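Local coordinates for putative molybdenum carrier protein (Syntrophus aciditrophicus SB, PDB 3IMK) that is of unknown function but, with its SLOG-type Rossmann-like fold, may carry molybdenum or bind a nucleotide-like ligand, at residues L24-A27 with H31-Y34; G47-P50 with Q54-E57; K65-N70 with E93-Q98; L104-D109 with M150-V155. One frame throughout, in Å; residues are numbered along the deposited sequence.

Contact 1: L24-A27 with H31-Y34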
loop_
_atom_site.group_PDB
_atom_site.type_symbol
_atom_site.label_atom_id
_atom_site.label_comp_id
_atom_site.label_asym_id
_atom_site.label_seq_id
_atom_site.Cartn_x
_atom_site.Cartn_y
_atom_site.Cartn_z
ATOM N N LEU A 24 -2.820 -5.191 4.404
ATOM C CA LEU A 24 -4.093 -5.636 4.950
ATOM C C LEU A 24 -3.908 -6.409 6.269
ATOM O O LEU A 24 -4.643 -6.205 7.220
ATOM C CB LEU A 24 -4.847 -6.500 3.922
ATOM C CG LEU A 24 -5.153 -5.815 2.585
ATOM C CD1 LEU A 24 -5.904 -6.798 1.621
ATOM C CD2 LEU A 24 -5.966 -4.515 2.751
ATOM N N ASP A 25 -2.881 -7.270 6.326
ATOM C CA ASP A 25 -2.637 -8.077 7.507
ATOM C C ASP A 25 -2.249 -7.159 8.656
ATOM O O ASP A 25 -2.662 -7.375 9.813
ATOM C CB ASP A 25 -1.554 -9.124 7.226
ATOM C CG ASP A 25 -2.028 -10.237 6.334
ATOM O OD1 ASP A 25 -3.260 -10.424 6.213
ATOM O OD2 ASP A 25 -1.169 -10.989 5.797
ATOM N N PHE A 26 -1.494 -6.108 8.354
ATOM C CA PHE A 26 -1.108 -5.122 9.357
ATOM C C PHE A 26 -2.356 -4.423 9.884
ATOM O O PHE A 26 -2.542 -4.269 11.088
ATOM C CB PHE A 26 -0.163 -4.069 8.779
ATOM C CG PHE A 26 0.263 -3.039 9.788
ATOM C CD1 PHE A 26 1.280 -3.351 10.685
ATOM C CD2 PHE A 26 -0.407 -1.851 9.911
ATOM C CE1 PHE A 26 1.643 -2.453 11.674
ATOM C CE2 PHE A 26 -0.045 -0.936 10.919
ATOM C CZ PHE A 26 0.988 -1.285 11.800
ATOM N N ALA A 27 -3.211 -3.954 8.958
ATOM C CA ALA A 27 -4.442 -3.254 9.374
ATOM C C ALA A 27 -5.254 -4.160 10.301
ATOM O O ALA A 27 -5.743 -3.735 11.350
ATOM C CB ALA A 27 -5.275 -2.833 8.159
ATOM N N HIS A 31 -6.282 -3.470 14.200
ATOM C CA HIS A 31 -7.683 -3.056 14.152
ATOM C C HIS A 31 -7.843 -1.667 13.518
ATOM O O HIS A 31 -8.677 -0.852 13.977
ATOM C CB HIS A 31 -8.356 -3.100 15.536
ATOM C CG HIS A 31 -9.857 -3.148 15.445
ATOM N ND1 HIS A 31 -10.530 -4.260 14.981
ATOM C CD2 HIS A 31 -10.818 -2.257 15.813
ATOM C CE1 HIS A 31 -11.834 -4.036 15.025
ATOM N NE2 HIS A 31 -12.038 -2.829 15.522
ATOM N N ILE A 32 -7.114 -1.448 12.442
ATOM C CA ILE A 32 -7.315 -0.272 11.598
ATOM C C ILE A 32 -8.287 -0.680 10.491
ATOM O O ILE A 32 -8.078 -1.740 9.874
ATOM C CB ILE A 32 -5.976 0.205 10.987
ATOM C CG1 ILE A 32 -5.000 0.575 12.114
ATOM C CG2 ILE A 32 -6.203 1.375 10.012
ATOM C CD1 ILE A 32 -3.580 0.866 11.617
ATOM N N PRO A 33 -9.370 0.092 10.247
ATOM C CA PRO A 33 -10.264 -0.228 9.133
ATOM C C PRO A 33 -9.487 -0.395 7.839
ATOM O O PRO A 33 -8.479 0.277 7.625
ATOM C CB PRO A 33 -11.185 0.994 9.074
ATOM C CG PRO A 33 -11.196 1.471 10.524
ATOM C CD PRO A 33 -9.793 1.338 10.949
ATOM N N TYR A 34 -9.976 -1.277 6.975
ATOM C CA TYR A 34 -9.298 -1.513 5.719
ATOM C C TYR A 34 -10.300 -1.787 4.615
ATOM O O TYR A 34 -11.509 -1.998 4.847
ATOM C CB TYR A 34 -8.284 -2.665 5.846
ATOM C CG TYR A 34 -8.934 -3.988 5.927
ATOM C CD1 TYR A 34 -9.254 -4.712 4.776
ATOM C CD2 TYR A 34 -9.292 -4.544 7.144
ATOM C CE1 TYR A 34 -9.909 -5.950 4.871
ATOM C CE2 TYR A 34 -9.934 -5.747 7.243
ATOM C CZ TYR A 34 -10.270 -6.448 6.094
ATOM O OH TYR A 34 -10.945 -7.676 6.162
#
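Y34 holds its ring between its own backbone N and carbonyl carbon (chi1 73°), and L24, with CG anti to its carbonyl carbon, sends CD2 to CD1 of that ring, 3.9 Å away; the two side chains meet at about a right angle. Between them helix 19-29 ends in a Schellman motif. H31, at positive phi, is the C-prime residue, and the chain turns back so that I32 N donates to A27 O at 2.9 Å, fairly straight at 154° but tilted 24° from the carbonyl plane. H31 N lies as near to A27 O, yet at a poor angle; it donates instead to I28 O, the second bond of the Schellman motif. The reversal folds apolar groups against the last turn. The CB atoms of A27, Y34 and I32 pack together, A27 CB sitting 3.8 Å from Y34 CB and 4.2 Å from I32 CB. I32 then stretches CD1 to F26 CE2, 4.0 Å off. I11 of strand 10-12 touches F26, A27 and I32, so the end of the helix and the turn after it rest on that strand. At the far end of the Y34 ring, OH accepts a hydrogen bond from Q54 N.

Contact 2: G47-P50 with Q54-E57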
loop_
_atom_site.group_PDB
_atom_site.type_symbol
_atom_site.label_atom_id
_atom_site.label_comp_id
_atom_site.label_asym_id
_atom_site.label_seq_id
_atom_site.Cartn_x
_atom_site.Cartn_y
_atom_site.Cartn_z
ATOM N N GLY A 47 -3.707 -17.336 -6.097
ATOM C CA GLY A 47 -5.111 -17.660 -6.090
ATOM C C GLY A 47 -6.014 -16.584 -5.527
ATOM O O GLY A 47 -5.559 -15.533 -5.082
ATOM N N ARG A 48 -7.302 -16.850 -5.604
ATOM C CA ARG A 48 -8.387 -15.977 -5.165
ATOM C C ARG A 48 -8.027 -15.360 -3.785
ATOM O O ARG A 48 -7.682 -16.080 -2.856
ATOM C CB ARG A 48 -9.673 -16.813 -5.075
ATOM C CG ARG A 48 -10.937 -16.030 -4.807
ATOM C CD ARG A 48 -12.147 -16.945 -4.754
ATOM N NE ARG A 48 -13.352 -16.243 -4.327
ATOM C CZ ARG A 48 -14.158 -15.566 -5.134
ATOM N NH1 ARG A 48 -13.904 -15.494 -6.435
ATOM N NH2 ARG A 48 -15.248 -14.969 -4.644
ATOM N N VAL A 49 -8.097 -14.048 -3.652
ATOM C CA VAL A 49 -7.785 -13.429 -2.354
ATOM C C VAL A 49 -8.751 -14.038 -1.325
ATOM O O VAL A 49 -9.965 -14.021 -1.534
ATOM C CB VAL A 49 -7.945 -11.874 -2.373
ATOM C CG1 VAL A 49 -7.663 -11.304 -0.977
ATOM C CG2 VAL A 49 -7.038 -11.191 -3.438
ATOM N N PRO A 50 -8.221 -14.577 -0.207
ATOM C CA PRO A 50 -9.091 -15.275 0.748
ATOM C C PRO A 50 -10.306 -14.451 1.181
ATOM O O PRO A 50 -10.232 -13.236 1.313
ATOM C CB PRO A 50 -8.163 -15.585 1.912
ATOM C CG PRO A 50 -6.841 -15.765 1.265
ATOM C CD PRO A 50 -6.810 -14.722 0.148
ATOM N N GLN A 54 -12.235 -8.331 3.577
ATOM C CA GLN A 54 -13.392 -7.600 3.081
ATOM C C GLN A 54 -12.934 -6.589 2.035
ATOM O O GLN A 54 -12.356 -5.545 2.398
ATOM C CB GLN A 54 -14.141 -6.934 4.251
ATOM C CG GLN A 54 -14.604 -7.931 5.319
ATOM C CD GLN A 54 -15.532 -9.000 4.760
ATOM O OE1 GLN A 54 -16.628 -8.691 4.284
ATOM N NE2 GLN A 54 -15.089 -10.267 4.800
ATOM N N LEU A 55 -13.076 -6.962 0.761
ATOM C CA LEU A 55 -12.587 -6.150 -0.374
ATOM C C LEU A 55 -13.648 -5.989 -1.420
ATOM O O LEU A 55 -14.669 -6.683 -1.371
ATOM C CB LEU A 55 -11.322 -6.759 -0.977
ATOM C CG LEU A 55 -10.199 -6.981 0.059
ATOM C CD1 LEU A 55 -9.130 -7.826 -0.512
ATOM C CD2 LEU A 55 -9.545 -5.651 0.464
ATOM N N GLN A 56 -13.423 -5.090 -2.379
ATOM C CA GLN A 56 -14.460 -4.780 -3.368
ATOM C C GLN A 56 -13.964 -5.129 -4.771
ATOM O O GLN A 56 -12.878 -4.730 -5.178
ATOM C CB GLN A 56 -14.754 -3.277 -3.272
ATOM C CG GLN A 56 -15.266 -2.788 -1.839
ATOM C CD GLN A 56 -14.216 -2.740 -0.640
ATOM O OE1 GLN A 56 -13.168 -2.105 -0.728
ATOM N NE2 GLN A 56 -14.578 -3.363 0.501
ATOM N N GLU A 57 -14.767 -5.880 -5.541
ATOM C CA GLU A 57 -14.394 -6.269 -6.882
ATOM C C GLU A 57 -14.673 -5.170 -7.914
ATOM O O GLU A 57 -15.754 -4.551 -7.892
ATOM C CB GLU A 57 -15.102 -7.569 -7.302
ATOM C CG GLU A 57 -14.612 -8.798 -6.602
ATOM C CD GLU A 57 -15.369 -10.053 -7.039
ATOM O OE1 GLU A 57 -15.546 -10.266 -8.257
ATOM O OE2 GLU A 57 -15.761 -10.841 -6.154
HETATM O O HOH W 1 -16.439 -13.285 -6.800
#
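The guanidinium of R48 has a water at its edge, in its plane, while E57 OE2 stands well out of that plane, 4.4 Å from R48 NH2. No N-H points at the carboxylate, and the two charges are joined through the water instead: R48 NH2 donates to it at 3.0 Å, and it donates to E57 OE2 at 2.6 Å. This bridge spans the loop that leads into strand 56-57, the outermost strand on this side of the parallel Rossmann-like sheet. R48 gets to the water on a chain extended through its first three torsions. Both charged ends have further partners: R48 NH2 forms a salt bridge with E51, and E57 OE1 accepts from G41 N, which would tend to fix the carboxylate's rotation. R42 bonds to the loop's carbonyls, NE to V49 O and NH2 to P50 O. The apolar part of the contact is V49 with L55. L55 also meets L24 of helix 19-29 and V38 of the neighbouring strand, while V49 packs on R21 and A44. With CG1 anti to the backbone N (chi1 178°), V49 crosses L55 at about a right angle, and the touch is from V49 CG1 to L55 CD1, 3.8 Å.

Contact 3: K65-N70 with E93-Q98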
loop_
_atom_site.group_PDB
_atom_site.type_symbol
_atom_site.label_atom_id
_atom_site.label_comp_id
_atom_site.label_asym_id
_atom_site.label_seq_id
_atom_site.Cartn_x
_atom_site.Cartn_y
_atom_site.Cartn_z
ATOM N N LYS A 65 -6.434 -1.567 -13.950
ATOM C CA LYS A 65 -7.630 -0.806 -13.599
ATOM C C LYS A 65 -7.842 -0.804 -12.088
ATOM O O LYS A 65 -8.293 0.208 -11.509
ATOM C CB LYS A 65 -8.843 -1.286 -14.384
ATOM C CG LYS A 65 -8.726 -0.930 -15.826
ATOM C CD LYS A 65 -9.796 -1.556 -16.677
ATOM C CE LYS A 65 -9.560 -1.213 -18.168
ATOM N NZ LYS A 65 -10.535 -1.925 -19.078
ATOM N N ARG A 66 -7.585 -1.938 -11.410
ATOM C CA ARG A 66 -7.749 -1.926 -9.930
ATOM C C ARG A 66 -6.639 -1.098 -9.267
ATOM O O ARG A 66 -6.891 -0.423 -8.276
ATOM C CB ARG A 66 -7.915 -3.346 -9.319
ATOM C CG ARG A 66 -6.693 -4.230 -9.252
ATOM C CD ARG A 66 -5.823 -4.018 -7.965
ATOM N NE ARG A 66 -5.017 -5.215 -7.676
ATOM C CZ ARG A 66 -3.934 -5.600 -8.347
ATOM N NH1 ARG A 66 -3.413 -4.866 -9.311
ATOM N NH2 ARG A 66 -3.309 -6.721 -7.991
ATOM N N THR A 67 -5.419 -1.148 -9.781
ATOM C CA THR A 67 -4.325 -0.302 -9.245
ATOM C C THR A 67 -4.672 1.158 -9.383
ATOM O O THR A 67 -4.536 1.901 -8.421
ATOM C CB THR A 67 -3.038 -0.685 -10.015
ATOM O OG1 THR A 67 -2.763 -2.058 -9.712
ATOM C CG2 THR A 67 -1.874 0.203 -9.687
ATOM N N GLU A 68 -5.200 1.536 -10.537
ATOM C CA GLU A 68 -5.610 2.919 -10.752
ATOM C C GLU A 68 -6.687 3.347 -9.744
ATOM O O GLU A 68 -6.637 4.453 -9.210
ATOM C CB GLU A 68 -6.139 3.098 -12.188
ATOM C CG GLU A 68 -6.546 4.536 -12.573
ATOM C CD GLU A 68 -7.131 4.612 -13.974
ATOM O OE1 GLU A 68 -7.829 3.678 -14.421
ATOM O OE2 GLU A 68 -6.846 5.613 -14.668
ATOM N N LYS A 69 -7.680 2.470 -9.536
ATOM C CA LYS A 69 -8.833 2.752 -8.637
ATOM C C LYS A 69 -8.351 2.970 -7.187
ATOM O O LYS A 69 -8.848 3.885 -6.509
ATOM C CB LYS A 69 -9.897 1.617 -8.724
ATOM C CG LYS A 69 -11.236 1.961 -8.028
ATOM C CD LYS A 69 -12.076 2.856 -8.919
ATOM C CE LYS A 69 -13.418 3.174 -8.271
ATOM N NZ LYS A 69 -14.298 4.032 -9.171
ATOM N N ASN A 70 -7.394 2.159 -6.726
ATOM C CA ASN A 70 -6.893 2.369 -5.342
ATOM C C ASN A 70 -6.155 3.698 -5.182
ATOM O O ASN A 70 -6.264 4.347 -4.154
ATOM C CB ASN A 70 -6.077 1.185 -4.876
ATOM C CG ASN A 70 -6.925 -0.047 -4.683
ATOM O OD1 ASN A 70 -8.050 0.042 -4.180
ATOM N ND2 ASN A 70 -6.410 -1.203 -5.125
ATOM N N GLU A 93 2.837 4.575 -9.284
ATOM C CA GLU A 93 3.476 5.881 -9.175
ATOM C C GLU A 93 3.047 6.808 -10.331
ATOM O O GLU A 93 2.776 7.988 -10.123
ATOM C CB GLU A 93 5.019 5.704 -9.124
ATOM C CG GLU A 93 5.768 6.997 -8.930
ATOM C CD GLU A 93 7.277 6.785 -8.866
ATOM O OE1 GLU A 93 7.808 6.295 -9.874
ATOM O OE2 GLU A 93 7.864 7.104 -7.811
ATOM N N PHE A 94 3.021 6.260 -11.546
ATOM C CA PHE A 94 2.560 7.010 -12.721
ATOM C C PHE A 94 1.135 7.514 -12.482
ATOM O O PHE A 94 0.836 8.694 -12.754
ATOM C CB PHE A 94 2.624 6.114 -13.979
ATOM C CG PHE A 94 1.961 6.709 -15.201
ATOM C CD1 PHE A 94 2.645 7.623 -15.963
ATOM C CD2 PHE A 94 0.660 6.390 -15.541
ATOM C CE1 PHE A 94 2.060 8.196 -17.085
ATOM C CE2 PHE A 94 0.074 6.969 -16.648
ATOM C CZ PHE A 94 0.786 7.865 -17.411
ATOM N N PHE A 95 0.226 6.650 -12.029
ATOM C CA PHE A 95 -1.165 7.078 -11.812
ATOM C C PHE A 95 -1.239 8.173 -10.725
ATOM O O PHE A 95 -1.974 9.159 -10.863
ATOM C CB PHE A 95 -2.071 5.913 -11.391
ATOM C CG PHE A 95 -2.410 4.918 -12.492
ATOM C CD1 PHE A 95 -2.830 5.342 -13.738
ATOM C CD2 PHE A 95 -2.379 3.549 -12.229
ATOM C CE1 PHE A 95 -3.178 4.412 -14.733
ATOM C CE2 PHE A 95 -2.734 2.650 -13.200
ATOM C CZ PHE A 95 -3.111 3.063 -14.425
ATOM N N ALA A 96 -0.516 7.989 -9.613
ATOM C CA ALA A 96 -0.512 9.025 -8.593
ATOM C C ALA A 96 -0.041 10.396 -9.145
ATOM O O ALA A 96 -0.640 11.438 -8.856
ATOM C CB ALA A 96 0.311 8.585 -7.355
ATOM N N GLU A 97 1.038 10.362 -9.930
ATOM C CA GLU A 97 1.569 11.573 -10.593
ATOM C C GLU A 97 0.533 12.222 -11.520
ATOM O O GLU A 97 0.344 13.454 -11.500
ATOM C CB GLU A 97 2.836 11.252 -11.405
ATOM C CG GLU A 97 4.113 11.113 -10.542
ATOM C CD GLU A 97 5.298 10.417 -11.258
ATOM O OE1 GLU A 97 5.178 10.018 -12.441
ATOM O OE2 GLU A 97 6.353 10.260 -10.603
ATOM N N GLN A 98 -0.147 11.407 -12.315
ATOM C CA GLN A 98 -1.109 11.924 -13.302
ATOM C C GLN A 98 -2.401 12.489 -12.673
ATOM O O GLN A 98 -3.028 13.402 -13.244
ATOM C CB GLN A 98 -1.445 10.858 -14.363
ATOM C CG GLN A 98 -0.247 10.378 -15.199
ATOM C CD GLN A 98 0.184 11.370 -16.282
ATOM O OE1 GLN A 98 -0.624 11.809 -17.088
ATOM N NE2 GLN A 98 1.466 11.692 -16.313
#
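E68 sets its CB over one face of the F95 ring. That carbon makes a CH-pi contact, 3.7 Å from the ring centroid of F95 and 16° off the normal, and E68 CA also comes close, 3.6 Å from F95 CD2. CG of E68 is anti to the backbone N (chi1 -177°) and the chain stays extended beyond it, which takes the carboxylate out past the rim on the CE1 side. It remains roughly parallel to the ring, the planes 26° apart, with OE2 of E68 3.9 Å from CE1 of F95. That oxygen also hydrogen-bonds Y99 OH. T67 approaches differently, its CG2 near the ring plane at the edge, 4.2 Å from F95 CD2. With an alanine at F95 the ring face under E68 CB would be gone, and a gap would probably open between the helices, leaving T67 CG2 without its neighbour. F95 thus does the bridging between helices 63-72 and 87-98, which come before and after strand 76-81 in the chain and pack side by side. Next to F95, A96 touches C103 of strand 103-107, and K69, beside E68, makes a cation-pi contact with W37 of strand 34-38.

Contact 4: L104-D109 with M150-V155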
loop_
_atom_site.group_PDB
_atom_site.type_symbol
_atom_site.label_atom_id
_atom_site.label_comp_id
_atom_site.label_asym_id
_atom_site.label_seq_id
_atom_site.Cartn_x
_atom_site.Cartn_y
_atom_site.Cartn_z
ATOM N N LEU A 104 4.555 8.660 -1.937
ATOM C CA LEU A 104 5.859 8.465 -1.380
ATOM C C LEU A 104 6.322 7.090 -1.721
ATOM O O LEU A 104 5.670 6.117 -1.363
ATOM C CB LEU A 104 5.804 8.668 0.148
ATOM C CG LEU A 104 7.099 8.415 0.931
ATOM C CD1 LEU A 104 8.243 9.309 0.448
ATOM C CD2 LEU A 104 6.882 8.587 2.445
ATOM N N HIS A 105 7.472 6.974 -2.357
ATOM C CA HIS A 105 8.117 5.711 -2.620
ATOM C C HIS A 105 9.276 5.535 -1.626
ATOM O O HIS A 105 10.201 6.336 -1.635
ATOM C CB HIS A 105 8.710 5.679 -4.055
ATOM C CG HIS A 105 9.579 4.477 -4.314
ATOM N ND1 HIS A 105 10.636 4.476 -5.202
ATOM C CD2 HIS A 105 9.508 3.217 -3.800
ATOM C CE1 HIS A 105 11.206 3.276 -5.193
ATOM N NE2 HIS A 105 10.529 2.490 -4.373
ATOM N N ILE A 106 9.173 4.484 -0.815
ATOM C CA ILE A 106 10.230 4.029 0.084
ATOM C C ILE A 106 10.946 2.863 -0.589
ATOM O O ILE A 106 10.363 1.803 -0.795
ATOM C CB ILE A 106 9.673 3.619 1.447
ATOM C CG1 ILE A 106 9.076 4.825 2.161
ATOM C CG2 ILE A 106 10.742 2.936 2.324
ATOM C CD1 ILE A 106 10.067 6.022 2.446
ATOM N N ASP A 107 12.240 3.041 -0.864
ATOM C CA ASP A 107 13.111 2.014 -1.411
ATOM C C ASP A 107 13.958 1.500 -0.220
ATOM O O ASP A 107 14.884 2.156 0.233
ATOM C CB ASP A 107 13.981 2.583 -2.535
ATOM C CG ASP A 107 14.915 1.561 -3.135
ATOM O OD1 ASP A 107 15.088 0.446 -2.574
ATOM O OD2 ASP A 107 15.476 1.830 -4.217
ATOM N N LEU A 108 13.600 0.317 0.271
ATOM C CA LEU A 108 14.226 -0.261 1.449
ATOM C C LEU A 108 15.585 -0.853 1.152
ATOM O O LEU A 108 16.204 -1.388 2.072
ATOM C CB LEU A 108 13.277 -1.272 2.115
ATOM C CG LEU A 108 12.072 -0.666 2.803
ATOM C CD1 LEU A 108 11.158 -1.761 3.353
ATOM C CD2 LEU A 108 12.426 0.318 3.902
ATOM N N ASP A 109 16.088 -0.693 -0.077
ATOM C CA ASP A 109 17.536 -0.862 -0.313
ATOM C C ASP A 109 18.344 0.423 -0.074
ATOM O O ASP A 109 19.582 0.368 -0.022
ATOM C CB ASP A 109 17.842 -1.362 -1.729
ATOM C CG ASP A 109 17.516 -2.823 -1.941
ATOM O OD1 ASP A 109 17.204 -3.573 -0.979
ATOM O OD2 ASP A 109 17.573 -3.268 -3.122
HETATM N N MSE A 150 5.506 -5.361 6.656
HETATM C CA MSE A 150 5.027 -5.512 8.042
HETATM C C MSE A 150 5.922 -4.764 9.024
HETATM O O MSE A 150 5.430 -4.067 9.908
HETATM C CB MSE A 150 4.894 -6.995 8.445
HETATM C CG MSE A 150 3.899 -7.805 7.615
HETATM SE SE MSE A 150 2.091 -7.332 8.012
HETATM C CE MSE A 150 1.824 -8.023 9.821
ATOM N N ASP A 151 7.232 -4.958 8.883
ATOM C CA ASP A 151 8.197 -4.423 9.835
ATOM C C ASP A 151 8.190 -2.891 9.746
ATOM O O ASP A 151 8.234 -2.214 10.766
ATOM C CB ASP A 151 9.606 -4.962 9.539
ATOM C CG ASP A 151 9.784 -6.429 9.823
ATOM O OD1 ASP A 151 8.921 -7.025 10.491
ATOM O OD2 ASP A 151 10.834 -6.996 9.361
ATOM N N LEU A 152 8.110 -2.356 8.530
ATOM C CA LEU A 152 8.055 -0.911 8.334
ATOM C C LEU A 152 6.798 -0.303 8.985
ATOM O O LEU A 152 6.847 0.729 9.671
ATOM C CB LEU A 152 8.106 -0.583 6.822
ATOM C CG LEU A 152 7.962 0.894 6.430
ATOM C CD1 LEU A 152 9.029 1.746 7.120
ATOM C CD2 LEU A 152 8.084 0.988 4.915
ATOM N N LEU A 153 5.646 -0.902 8.696
ATOM C CA LEU A 153 4.396 -0.386 9.252
ATOM C C LEU A 153 4.381 -0.468 10.778
ATOM O O LEU A 153 3.819 0.420 11.455
ATOM C CB LEU A 153 3.193 -1.093 8.604
ATOM C CG LEU A 153 2.999 -0.804 7.112
ATOM C CD1 LEU A 153 1.849 -1.675 6.538
ATOM C CD2 LEU A 153 2.789 0.663 6.820
ATOM N N GLU A 154 4.993 -1.512 11.320
ATOM C CA GLU A 154 5.101 -1.607 12.770
ATOM C C GLU A 154 5.853 -0.426 13.373
ATOM O O GLU A 154 5.467 0.096 14.414
ATOM C CB GLU A 154 5.701 -2.927 13.193
ATOM C CG GLU A 154 4.720 -4.103 12.974
ATOM C CD GLU A 154 3.587 -4.242 14.063
ATOM O OE1 GLU A 154 3.718 -3.677 15.185
ATOM O OE2 GLU A 154 2.605 -4.986 13.772
ATOM N N VAL A 155 6.938 -0.013 12.740
ATOM C CA VAL A 155 7.688 1.148 13.275
ATOM C C VAL A 155 6.899 2.425 13.072
ATOM O O VAL A 155 6.837 3.274 13.968
ATOM C CB VAL A 155 9.124 1.268 12.649
ATOM C CG1 VAL A 155 9.851 2.514 13.192
ATOM C CG2 VAL A 155 9.939 -0.032 12.878
#
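L108 and L152 bring the two backbones nearest, with their CA atoms 9.3 Å apart, so strand 103-107 and helix 145-157 meet through side chains alone. One methyl does the work from the helix: CD2 of L152 lies 4.2 Å from CG2 of I106 and 4.4 Å from CD1 of L108, loose van der Waals distances with no polar group involved. L152 places its CG anti to the backbone N (chi1 176°), pointing the branch at the sheet. I106 offers the methyl that is anti to its own N, and the two side chains cross obliquely. This is the helix-on-sheet layering of a Rossmann-like alpha/beta fold, at the last strand on this side. I106 and L108 face the helix, whereas H105, between them and L104, turns to the other side of the sheet, where it meets E93. A116 of helix 113-126 touches both I106 and L152, and I80 of the adjacent strand touches both L108 and L152, so L152 also reaches helix 113-126 and strand 76-81. Past I106 the strand gives way to an Asx turn: D107 OD1 accepts from D109 N at 2.9 Å, on the anti side of the carboxylate and 33° out of its plane. The same oxygen takes a second hydrogen bond, from G83 N, while D107 N donates to a bound glycerol, probably from the crystallisation liquor.

Overall arrangement
Contact 4 is the buried one, purely apolar between strand and helix; contacts 1 and 2 are part buried, each laying a hydrophobic touch beside a polar element, a helix-ending backbone bond in one and a water-bridged pair of opposite charges in the other. Contact 3 is a surface meeting of two helices, made by a ring under a glutamate. Contacts 1 and 2 join through L24 on L55, their centres about 15 Å apart. F26 ties contact 1 to contact 4 by packing against helix 145-157. Contacts 2 and 4 reach opposite ends of the same sheet, whose outermost strands are 56-57 and 103-107, while contact 3 lies across the chain's centre from contacts 1 and 4.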